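Local coordinates for putative histidinol-phosphate aminotransferase (Erwinia carotovora atroseptica, PDB 3LY1), which probably acts as a pyridoxal-phosphate-dependent transaminase of the histidinol-phosphate aminotransferase subfamily and binds pyridoxal 5'-phosphate, at residues T117-L122 and K133-A138; S195-I198 and N204-L207; V271-L276 and N293-Q298. All coordinates share one frame; numbering follows the deposited sequence.

Contact 1: T117-L122 and K133-A138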
ATOM      1  N   THR A 117      26.200  -6.277   5.263  1.00 16.66           N
ATOM      2  CA  THR A 117      27.603  -5.898   5.199  1.00 17.27           C
ATOM      3  C   THR A 117      27.678  -4.385   5.035  1.00 17.16           C
ATOM      4  O   THR A 117      27.384  -3.850   3.956  1.00 18.84           O
ATOM      5  CB  THR A 117      28.313  -6.647   4.035  1.00 17.43           C
ATOM      6  OG1 THR A 117      28.247  -8.062   4.265  1.00 19.24           O
ATOM      7  CG2 THR A 117      29.796  -6.225   3.915  1.00 16.68           C
ATOM      8  N   LYS A 118      28.035  -3.693   6.118  1.00 16.42           N
ATOM      9  CA  LYS A 118      28.113  -2.245   6.127  1.00 16.31           C
ATOM     10  C   LYS A 118      29.560  -1.816   5.919  1.00 16.41           C
ATOM     11  O   LYS A 118      30.473  -2.377   6.541  1.00 16.11           O
ATOM     12  CB  LYS A 118      27.601  -1.673   7.458  1.00 17.19           C
ATOM     13  CG  LYS A 118      26.113  -1.779   7.651  1.00 17.82           C
ATOM     14  CD  LYS A 118      25.704  -1.237   9.037  1.00 20.01           C
ATOM     15  CE  LYS A 118      24.277  -1.631   9.328  1.00 22.71           C
ATOM     16  NZ  LYS A 118      23.756  -0.941  10.525  1.00 22.30           N
ATOM     17  N   VAL A 119      29.757  -0.855   5.023  1.00 13.78           N
ATOM     18  CA  VAL A 119      31.057  -0.325   4.683  1.00 14.26           C
ATOM     19  C   VAL A 119      31.193   1.082   5.261  1.00 14.46           C
ATOM     20  O   VAL A 119      30.378   1.981   4.988  1.00 13.01           O
ATOM     21  CB  VAL A 119      31.260  -0.293   3.144  1.00 14.04           C
ATOM     22  CG1 VAL A 119      32.613   0.343   2.790  1.00 14.88           C
ATOM     23  CG2 VAL A 119      31.107  -1.710   2.575  1.00 14.25           C
ATOM     24  N   LYS A 120      32.230   1.254   6.072  1.00 15.34           N
ATOM     25  CA  LYS A 120      32.481   2.519   6.764  1.00 17.25           C
ATOM     26  C   LYS A 120      32.502   3.673   5.762  1.00 16.50           C
ATOM     27  O   LYS A 120      32.962   3.512   4.643  1.00 15.48           O
ATOM     28  CB  LYS A 120      33.788   2.418   7.553  1.00 17.34           C
ATOM     29  CG  LYS A 120      34.084   3.593   8.482  1.00 22.18           C
ATOM     30  CD  LYS A 120      35.464   3.447   9.158  1.00 26.09           C
ATOM     31  CE  LYS A 120      35.722   4.596  10.157  1.00 29.96           C
ATOM     32  NZ  LYS A 120      36.354   4.067  11.418  1.00 35.11           N
HETATM   33  N   MSE A 121      31.950   4.817   6.140  1.00 17.50           N
HETATM   34  CA  MSE A 121      32.017   5.998   5.291  1.00 17.84           C
HETATM   35  C   MSE A 121      33.472   6.510   5.194  1.00 19.20           C
HETATM   36  O   MSE A 121      34.295   6.250   6.089  1.00 18.34           O
HETATM   37  CB  MSE A 121      31.159   7.139   5.845  1.00 18.38           C
HETATM   38  CG  MSE A 121      29.693   6.772   6.123  1.00 18.64           C
HETATM   39 SE   MSE A 121      28.750   5.835   4.720  0.75 14.64          SE
HETATM   40  CE  MSE A 121      28.031   7.362   3.789  1.00 14.19           C
ATOM     41  N   LEU A 122      33.785   7.198   4.102  1.00 20.03           N
ATOM     42  CA  LEU A 122      35.080   7.867   3.969  1.00 22.19           C
ATOM     43  C   LEU A 122      35.123   9.017   4.953  1.00 25.15           C
ATOM     44  O   LEU A 122      34.082   9.404   5.497  1.00 23.78           O
ATOM     45  CB  LEU A 122      35.342   8.355   2.526  1.00 21.24           C
ATOM     46  CG  LEU A 122      35.513   7.196   1.527  1.00 20.71           C
ATOM     47  CD1 LEU A 122      35.768   7.726   0.144  1.00 19.53           C
ATOM     48  CD2 LEU A 122      36.618   6.199   1.937  1.00 18.38           C
ATOM     49  N   LYS A 133      32.431  -2.054  -3.630  1.00 14.15           N
ATOM     50  CA  LYS A 133      32.838  -2.976  -4.690  1.00 13.72           C
ATOM     51  C   LYS A 133      33.563  -4.179  -4.129  1.00 13.20           C
ATOM     52  O   LYS A 133      33.303  -5.273  -4.562  1.00 13.41           O
ATOM     53  CB  LYS A 133      33.785  -2.339  -5.665  1.00 14.65           C
ATOM     54  CG  LYS A 133      33.232  -1.301  -6.570  1.00 17.36           C
ATOM     55  CD  LYS A 133      34.430  -0.800  -7.399  1.00 21.51           C
ATOM     56  CE  LYS A 133      34.048   0.275  -8.376  1.00 24.63           C
ATOM     57  NZ  LYS A 133      35.239   0.705  -9.196  1.00 23.49           N
ATOM     58  N   ALA A 134      34.499  -3.945  -3.214  1.00 12.72           N
ATOM     59  CA  ALA A 134      35.323  -5.013  -2.603  1.00 12.66           C
ATOM     60  C   ALA A 134      34.455  -5.983  -1.774  1.00 12.13           C
ATOM     61  O   ALA A 134      34.715  -7.204  -1.715  1.00 13.39           O
ATOM     62  CB  ALA A 134      36.439  -4.384  -1.729  1.00 11.52           C
ATOM     63  N   ALA A 135      33.443  -5.445  -1.112  1.00 12.13           N
ATOM     64  CA  ALA A 135      32.517  -6.249  -0.299  1.00 12.43           C
ATOM     65  C   ALA A 135      31.740  -7.214  -1.168  1.00 13.05           C
ATOM     66  O   ALA A 135      31.518  -8.363  -0.754  1.00 14.16           O
ATOM     67  CB  ALA A 135      31.553  -5.343   0.464  1.00 12.17           C
ATOM     68  N   VAL A 136      31.324  -6.768  -2.364  1.00 11.93           N
ATOM     69  CA  VAL A 136      30.674  -7.659  -3.340  1.00 11.89           C
ATOM     70  C   VAL A 136      31.648  -8.667  -3.945  1.00 12.73           C
ATOM     71  O   VAL A 136      31.329  -9.868  -4.029  1.00 13.03           O
ATOM     72  CB  VAL A 136      30.006  -6.839  -4.477  1.00 12.27           C
ATOM     73  CG1 VAL A 136      29.539  -7.730  -5.642  1.00 11.87           C
ATOM     74  CG2 VAL A 136      28.823  -6.026  -3.932  1.00 12.34           C
ATOM     75  N   ALA A 137      32.832  -8.185  -4.360  1.00 12.60           N
ATOM     76  CA  ALA A 137      33.806  -9.032  -5.042  1.00 13.18           C
ATOM     77  C   ALA A 137      34.279 -10.137  -4.101  1.00 14.21           C
ATOM     78  O   ALA A 137      34.585 -11.270  -4.568  1.00 15.35           O
ATOM     79  CB  ALA A 137      35.019  -8.171  -5.573  1.00 12.58           C
ATOM     80  N   ALA A 138      34.312  -9.862  -2.795  1.00 14.36           N
ATOM     81  CA  ALA A 138      34.855 -10.826  -1.816  1.00 16.02           C
ATOM     82  C   ALA A 138      33.850 -11.901  -1.424  1.00 17.68           C
ATOM     83  O   ALA A 138      34.222 -12.866  -0.778  1.00 18.42           O
ATOM     84  CB  ALA A 138      35.365 -10.096  -0.548  1.00 16.29           C
TER
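Ala135 sets its single methyl group into the angle between two branched side chains of strand 115-119, Thr117 and Val119. Its CB lies 4.0 Å from Thr117 CG2 and 4.2 Å from Val119 CG2, and the two lines of approach open at about 73° from the alanine carbon. The methyls of Thr117 and Val119 are themselves 4.9 Å apart, CG2 to CG2, so the alanine meets both of them at van der Waals range. All three carbons are apolar, and the meeting is a slight van der Waals contact, partly exposed at the surface of the chain.

The torsions settle which branches do the touching. In Thr117, CG2 lies trans to the backbone N, which turns the methyl to the helix and leaves OG1 beside the N. Val119, with chi1 at 177°, sends CG1 trans to N and leaves CG2 beside the backbone N, where it meets the alanine. The nearest pair of CA atoms across the contact is that of Thr117 and Ala135, 7.4 Å apart. The turn that carries Ala135 is held by Ala137 N bonding to Lys133 O at 3.0 Å.

One shell further out, Thr117 and Val119 are fixed by backbone hydrogen bonds to strand 94-98, whose Val96 also touches Ala135 and Val136. Between them Lys118 points to the reverse face of the sheet, where its NZ forms a salt bridge with Glu106. Strand 115-119 is the outermost of the sheet in this chain, and the helix 129-137 that follows it passes over Val96 on the way to strand 143-148, beyond strand 94-98. This is a beta-alpha-beta crossover that skips one strand, part of the alpha/beta sheet of the large domain in PLP-dependent aminotransferases.

Contact 2: S195-I198 and N204-L207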
ATOM      1  N   SER A 195      18.497   6.072 -14.677  1.00 14.28           N
ATOM      2  CA  SER A 195      17.431   5.690 -15.596  1.00 15.98           C
ATOM      3  C   SER A 195      17.836   5.321 -17.040  1.00 16.23           C
ATOM      4  O   SER A 195      17.342   4.308 -17.570  1.00 15.68           O
ATOM      5  CB  SER A 195      16.341   6.773 -15.621  1.00 15.32           C
ATOM      6  OG  SER A 195      15.185   6.267 -16.255  1.00 19.17           O
ATOM      7  N   PRO A 196      18.721   6.122 -17.683  1.00 16.74           N
ATOM      8  CA  PRO A 196      19.055   5.733 -19.049  1.00 16.62           C
ATOM      9  C   PRO A 196      19.741   4.347 -19.161  1.00 16.28           C
ATOM     10  O   PRO A 196      19.605   3.709 -20.202  1.00 15.39           O
ATOM     11  CB  PRO A 196      19.956   6.867 -19.530  1.00 17.64           C
ATOM     12  CG  PRO A 196      19.513   8.043 -18.739  1.00 18.52           C
ATOM     13  CD  PRO A 196      19.247   7.456 -17.370  1.00 16.71           C
HETATM   14  N   MSE A 197      20.436   3.874 -18.120  1.00 15.17           N
HETATM   15  CA  MSE A 197      21.045   2.540 -18.176  0.50 15.67           C
HETATM   16  C   MSE A 197      19.961   1.440 -18.282  1.00 15.16           C
HETATM   17  O   MSE A 197      20.173   0.396 -18.888  1.00 14.71           O
HETATM   18  CB  MSE A 197      21.970   2.304 -16.973  0.50 15.77           C
HETATM   19  CG  MSE A 197      23.069   3.375 -16.790  0.50 17.56           C
HETATM   20 SE   MSE A 197      24.234   3.563 -18.325  0.38 19.86          SE
HETATM   21  CE  MSE A 197      23.738   5.329 -18.992  0.50 17.17           C
ATOM     22  N   ILE A 198      18.791   1.686 -17.723  1.00 15.22           N
ATOM     23  CA  ILE A 198      17.673   0.722 -17.816  1.00 15.07           C
ATOM     24  C   ILE A 198      17.016   0.793 -19.211  1.00 15.85           C
ATOM     25  O   ILE A 198      16.722  -0.228 -19.860  1.00 16.86           O
ATOM     26  CB  ILE A 198      16.635   0.971 -16.701  1.00 15.29           C
ATOM     27  CG1 ILE A 198      17.282   0.777 -15.317  1.00 15.06           C
ATOM     28  CG2 ILE A 198      15.369   0.063 -16.903  1.00 14.17           C
ATOM     29  CD1 ILE A 198      16.486   1.412 -14.135  1.00 16.31           C
ATOM     30  N   ASN A 204      20.416  -5.555 -14.195  1.00 13.59           N
ATOM     31  CA  ASN A 204      20.923  -5.600 -12.833  1.00 13.20           C
ATOM     32  C   ASN A 204      20.672  -4.307 -12.050  1.00 13.49           C
ATOM     33  O   ASN A 204      21.381  -4.020 -11.075  1.00 13.81           O
ATOM     34  CB  ASN A 204      22.410  -5.966 -12.845  1.00 13.30           C
ATOM     35  CG  ASN A 204      23.321  -4.878 -13.443  1.00 12.65           C
ATOM     36  OD1 ASN A 204      22.881  -4.003 -14.165  1.00 11.93           O
ATOM     37  ND2 ASN A 204      24.619  -4.987 -13.172  1.00 11.37           N
ATOM     38  N   ILE A 205      19.670  -3.530 -12.464  1.00 12.93           N
ATOM     39  CA  ILE A 205      19.344  -2.284 -11.782  1.00 12.79           C
ATOM     40  C   ILE A 205      17.851  -2.170 -11.505  1.00 12.96           C
ATOM     41  O   ILE A 205      17.048  -2.331 -12.421  1.00 13.73           O
ATOM     42  CB  ILE A 205      19.678  -1.016 -12.620  1.00 13.18           C
ATOM     43  CG1 ILE A 205      21.074  -1.072 -13.222  1.00 12.36           C
ATOM     44  CG2 ILE A 205      19.441   0.243 -11.759  1.00 12.19           C
ATOM     45  CD1 ILE A 205      21.414   0.104 -14.199  1.00 10.61           C
ATOM     46  N   ILE A 206      17.506  -1.854 -10.252  1.00 12.47           N
ATOM     47  CA  ILE A 206      16.169  -1.386  -9.830  1.00 11.76           C
ATOM     48  C   ILE A 206      16.326   0.099  -9.411  1.00 12.31           C
ATOM     49  O   ILE A 206      17.086   0.442  -8.497  1.00 12.52           O
ATOM     50  CB  ILE A 206      15.607  -2.285  -8.637  1.00 11.46           C
ATOM     51  CG1 ILE A 206      15.461  -3.749  -9.070  1.00  9.72           C
ATOM     52  CG2 ILE A 206      14.295  -1.732  -8.041  1.00 12.25           C
ATOM     53  CD1 ILE A 206      15.457  -4.822  -7.853  1.00  8.41           C
ATOM     54  N   LEU A 207      15.644   0.972 -10.130  1.00 12.02           N
ATOM     55  CA  LEU A 207      15.513   2.369  -9.771  1.00 13.31           C
ATOM     56  C   LEU A 207      14.225   2.542  -9.014  1.00 13.01           C
ATOM     57  O   LEU A 207      13.152   2.118  -9.471  1.00 14.27           O
ATOM     58  CB  LEU A 207      15.476   3.233 -11.012  1.00 12.77           C
ATOM     59  CG  LEU A 207      15.143   4.713 -10.890  1.00 13.44           C
ATOM     60  CD1 LEU A 207      16.119   5.418  -9.927  1.00 12.17           C
ATOM     61  CD2 LEU A 207      15.181   5.331 -12.268  1.00 12.41           C
TER
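Ile198 projects from the helix between Ile205 and Leu207 of the strand, and its side chain runs at a slant to both. Its terminal CD1 comes within 3.8 Å of Leu207 CB and 4.0 Å of Ile205 CG2, while CG1, one bond nearer the backbone, rests 4.0 Å from Ile205 CB. CG1 and CD1 thus both lie on Ile205, and CD1 also meets Leu207, two residues on. Chi1 of Ile198 is -62°, which places CG1 beside the backbone N and trans to the carbonyl carbon; with the chain extended beyond it, CD1 reaches the strand.

Ile205 uses its two branches on different partners. CG2 faces Ile198, whereas the longer arm ends in CD1, which Met197, a selenomethionine, meets through CB at 3.6 Å in the conformer given. At the other end of the contact Leu207 extends CG trans to its own N, chi1 171°, and brings CD2 within 3.8 Å of Ser195 CB. The serine hydroxyl is engaged outside the contact: OG hydrogen-bonds to His64 ND1. Apolar carbon therefore forms this interface, and the polar atom of its one hydroxyl residue is satisfied outside it.

Ile205 and Leu207 both face the short helix 195-199, while Ile206 between them points to the reverse face, against helices 76-88 and 229-235. The strand is consequently packed by helices on both faces. Backbone bonds join Ile206 to strand 174-179 and Leu207 to strand 223-226. Helix 195-199 belongs to the beta-alpha-beta unit that links the parallel strands 174-179 and 205-210, a segment of the seven-stranded sheet characteristic of the fold type I aminotransferases; strand 205-210 ends at Thr210, one of the pyridoxal phosphate-binding residues.

Contact 3: V271-L276 and N293-Q298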
ATOM      1  N   VAL A 271      16.169  28.280  -2.051  1.00 17.19           N
ATOM      2  CA  VAL A 271      16.153  29.472  -1.226  1.00 17.31           C
ATOM      3  C   VAL A 271      16.260  29.092   0.264  1.00 17.64           C
ATOM      4  O   VAL A 271      17.027  29.707   0.991  1.00 16.37           O
ATOM      5  CB  VAL A 271      14.891  30.318  -1.471  1.00 17.82           C
ATOM      6  CG1 VAL A 271      14.839  31.515  -0.477  1.00 18.61           C
ATOM      7  CG2 VAL A 271      14.826  30.790  -2.964  1.00 16.57           C
ATOM      8  N   SER A 272      15.467  28.110   0.702  1.00 16.31           N
ATOM      9  CA  SER A 272      15.475  27.692   2.092  1.00 18.25           C
ATOM     10  C   SER A 272      16.853  27.176   2.504  1.00 17.73           C
ATOM     11  O   SER A 272      17.315  27.467   3.607  1.00 18.49           O
ATOM     12  CB  SER A 272      14.415  26.625   2.358  1.00 18.08           C
ATOM     13  OG  SER A 272      13.125  27.221   2.285  1.00 23.37           O
ATOM     14  N   ARG A 273      17.496  26.402   1.613  1.00 17.74           N
ATOM     15  CA  ARG A 273      18.823  25.861   1.870  1.00 16.44           C
ATOM     16  C   ARG A 273      19.826  26.974   2.189  1.00 16.44           C
ATOM     17  O   ARG A 273      20.528  26.889   3.194  1.00 16.42           O
ATOM     18  CB  ARG A 273      19.351  25.071   0.672  1.00 16.35           C
ATOM     19  CG  ARG A 273      20.657  24.331   0.975  1.00 17.13           C
ATOM     20  CD  ARG A 273      21.266  23.657  -0.254  1.00 19.11           C
ATOM     21  NE  ARG A 273      20.500  22.519  -0.785  1.00 17.29           N
ATOM     22  CZ  ARG A 273      19.800  22.531  -1.920  1.00 16.58           C
ATOM     23  NH1 ARG A 273      19.703  23.622  -2.663  1.00 14.28           N
ATOM     24  NH2 ARG A 273      19.167  21.444  -2.308  1.00 16.35           N
ATOM     25  N   GLN A 274      19.886  27.996   1.341  1.00 16.25           N
ATOM     26  CA  GLN A 274      20.844  29.076   1.556  0.50 16.97           C
ATOM     27  C   GLN A 274      20.609  29.828   2.890  1.00 17.19           C
ATOM     28  O   GLN A 274      21.571  30.265   3.522  1.00 17.45           O
ATOM     29  CB  GLN A 274      20.863  30.017   0.349  0.50 17.01           C
ATOM     30  CG  GLN A 274      21.303  29.309  -0.953  0.50 16.58           C
ATOM     31  CD  GLN A 274      22.688  28.676  -0.845  0.50 14.01           C
ATOM     32  OE1 GLN A 274      23.668  29.363  -0.578  0.50 15.26           O
ATOM     33  NE2 GLN A 274      22.768  27.361  -1.034  0.50  9.63           N
ATOM     34  N   ILE A 275      19.363  29.942   3.324  1.00 16.88           N
ATOM     35  CA  ILE A 275      19.091  30.564   4.615  1.00 17.45           C
ATOM     36  C   ILE A 275      19.695  29.766   5.765  1.00 17.22           C
ATOM     37  O   ILE A 275      20.309  30.329   6.662  1.00 17.20           O
ATOM     38  CB  ILE A 275      17.588  30.733   4.854  1.00 18.37           C
ATOM     39  CG1 ILE A 275      17.050  31.763   3.863  1.00 17.47           C
ATOM     40  CG2 ILE A 275      17.283  31.204   6.308  1.00 17.67           C
ATOM     41  CD1 ILE A 275      15.523  31.830   3.826  1.00 19.08           C
ATOM     42  N   LEU A 276      19.517  28.453   5.736  1.00 16.45           N
ATOM     43  CA  LEU A 276      20.116  27.605   6.754  1.00 16.65           C
ATOM     44  C   LEU A 276      21.653  27.613   6.699  1.00 15.96           C
ATOM     45  O   LEU A 276      22.304  27.709   7.764  1.00 14.87           O
ATOM     46  CB  LEU A 276      19.549  26.194   6.673  1.00 15.75           C
ATOM     47  CG  LEU A 276      20.122  25.204   7.699  1.00 15.52           C
ATOM     48  CD1 LEU A 276      19.909  25.647   9.155  1.00 12.79           C
ATOM     49  CD2 LEU A 276      19.453  23.871   7.430  1.00 14.79           C
ATOM     50  N   ASN A 293      16.340  17.879   0.101  1.00 15.95           N
ATOM     51  CA  ASN A 293      15.545  18.896   0.821  1.00 15.42           C
ATOM     52  C   ASN A 293      15.823  18.863   2.339  1.00 16.08           C
ATOM     53  O   ASN A 293      14.921  19.035   3.168  1.00 15.25           O
ATOM     54  CB  ASN A 293      14.041  18.768   0.468  1.00 16.26           C
ATOM     55  CG  ASN A 293      13.409  17.446   0.904  1.00 16.89           C
ATOM     56  OD1 ASN A 293      14.098  16.519   1.305  1.00 16.19           O
ATOM     57  ND2 ASN A 293      12.070  17.377   0.833  1.00 17.18           N
ATOM     58  N   PHE A 294      17.094  18.637   2.682  1.00 15.26           N
ATOM     59  CA  PHE A 294      17.550  18.585   4.080  1.00 15.69           C
ATOM     60  C   PHE A 294      19.063  18.821   4.156  1.00 15.58           C
ATOM     61  O   PHE A 294      19.752  18.692   3.146  1.00 16.66           O
ATOM     62  CB  PHE A 294      17.236  17.230   4.720  1.00 14.44           C
ATOM     63  CG  PHE A 294      17.735  16.037   3.901  1.00 14.27           C
ATOM     64  CD1 PHE A 294      16.958  15.516   2.878  1.00 15.84           C
ATOM     65  CD2 PHE A 294      18.954  15.451   4.169  1.00 13.35           C
ATOM     66  CE1 PHE A 294      17.389  14.440   2.123  1.00 14.37           C
ATOM     67  CE2 PHE A 294      19.400  14.350   3.440  1.00 13.54           C
ATOM     68  CZ  PHE A 294      18.622  13.856   2.400  1.00 14.56           C
ATOM     69  N   VAL A 295      19.570  19.175   5.341  1.00 14.81           N
ATOM     70  CA  VAL A 295      20.985  19.454   5.520  1.00 13.77           C
ATOM     71  C   VAL A 295      21.462  18.663   6.727  1.00 14.21           C
ATOM     72  O   VAL A 295      20.752  18.568   7.772  1.00 13.81           O
ATOM     73  CB  VAL A 295      21.250  20.990   5.723  1.00 15.34           C
ATOM     74  CG1 VAL A 295      22.762  21.281   6.134  1.00 13.61           C
ATOM     75  CG2 VAL A 295      20.844  21.792   4.507  1.00 14.91           C
ATOM     76  N   PHE A 296      22.630  18.053   6.576  1.00 12.93           N
ATOM     77  CA  PHE A 296      23.244  17.311   7.650  1.00 13.01           C
ATOM     78  C   PHE A 296      24.366  18.207   8.150  1.00 13.22           C
ATOM     79  O   PHE A 296      25.234  18.601   7.384  1.00 14.38           O
ATOM     80  CB  PHE A 296      23.750  15.961   7.130  1.00 11.23           C
ATOM     81  CG  PHE A 296      23.886  14.883   8.186  1.00 13.81           C
ATOM     82  CD1 PHE A 296      22.785  14.444   8.910  1.00 12.43           C
ATOM     83  CD2 PHE A 296      25.102  14.231   8.362  1.00 12.55           C
ATOM     84  CE1 PHE A 296      22.899  13.395   9.840  1.00 17.26           C
ATOM     85  CE2 PHE A 296      25.223  13.170   9.302  1.00 14.20           C
ATOM     86  CZ  PHE A 296      24.129  12.766  10.025  1.00 14.56           C
ATOM     87  N   HIS A 297      24.297  18.611   9.412  1.00 14.86           N
ATOM     88  CA  HIS A 297      25.350  19.448  10.014  1.00 15.14           C
ATOM     89  C   HIS A 297      25.791  18.968  11.390  1.00 15.80           C
ATOM     90  O   HIS A 297      25.076  18.202  12.074  1.00 15.32           O
ATOM     91  CB  HIS A 297      24.965  20.919  10.038  1.00 14.98           C
ATOM     92  CG  HIS A 297      23.949  21.313  11.080  1.00 15.86           C
ATOM     93  ND1 HIS A 297      24.299  21.623  12.377  1.00 18.70           N
ATOM     94  CD2 HIS A 297      22.615  21.547  10.987  1.00 16.80           C
ATOM     95  CE1 HIS A 297      23.218  22.018  13.045  1.00 20.73           C
ATOM     96  NE2 HIS A 297      22.179  21.984  12.222  1.00 15.67           N
ATOM     97  N   GLN A 298      26.983  19.437  11.764  1.00 15.77           N
ATOM     98  CA  GLN A 298      27.633  19.027  12.984  1.00 16.87           C
ATOM     99  C   GLN A 298      27.127  19.842  14.159  1.00 16.44           C
ATOM    100  O   GLN A 298      26.600  20.945  13.986  1.00 16.14           O
ATOM    101  CB  GLN A 298      29.155  19.191  12.835  1.00 17.50           C
ATOM    102  CG  GLN A 298      29.958  18.342  13.793  1.00 20.82           C
ATOM    103  CD  GLN A 298      31.474  18.517  13.605  1.00 25.65           C
ATOM    104  OE1 GLN A 298      31.948  18.696  12.495  1.00 28.23           O
ATOM    105  NE2 GLN A 298      32.219  18.468  14.701  1.00 30.43           N
TER
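Arg273 meets Val295 with the aliphatic part of its side chain, CG to CG2 at 4.4 Å, and carries its flat guanidinium group onward to polar partners. Those partners use all three nitrogens: NH1 makes a salt bridge with Asp270, NH2 bonds to Gly292 O and NE to Ser290 OG, which together fix the rotation of the buried group. Among the rings of the strand, Phe294 has Asn293 OD1 in plane at its edge and forms a T-shaped pair with Tyr182, while Phe296 meets Trp327 with nearly parallel planes (about 15°). The imidazole of His297 donates from ND1 to Gln298 O at 2.9 Å; the acceptor lies near the ring plane, but the donor stands 41° out of the carbonyl plane.

The closest packing is aliphatic. Leu276 and Val295 reach toward each other tip to tip, with Leu276 CD2 3.8 Å from both CB and CG2 of Val295. With CG opposite the backbone N (chi1 180°), the leucine carries CD2 out to the valine.

Further along helix 259-283, Leu277 and Leu280 also touch Val295, and Leu280 touches His297. Leu276 has Met345 of helix 335-350 as another neighbour, and strand 294-298 pairs antiparallel with strand 327-331. The strand is thus laid against the long helix, with the C-terminal helix alongside.

In the fold
Contacts 1 and 2 both pack a helix on the same seven-stranded sheet, the first at its outermost strand 115-119 and the second at strand 205-210; their centres are 21 Å apart. Contact 3 repeats the helix-on-strand scheme on a separate two-stranded sheet, about 29 Å from contact 1 and 30 Å from contact 2 between centres, and it lies across the chain's centre from contact 2. The cofactor relates to these packings unequally. The side chain of Leu207 in contact 2 is about 10 Å from bound pyridoxal phosphate, and that of Arg273 in contact 3 about 8 Å from that of Tyr182, a pyridoxal phosphate-binding residue, whereas contact 1 lies away from the site.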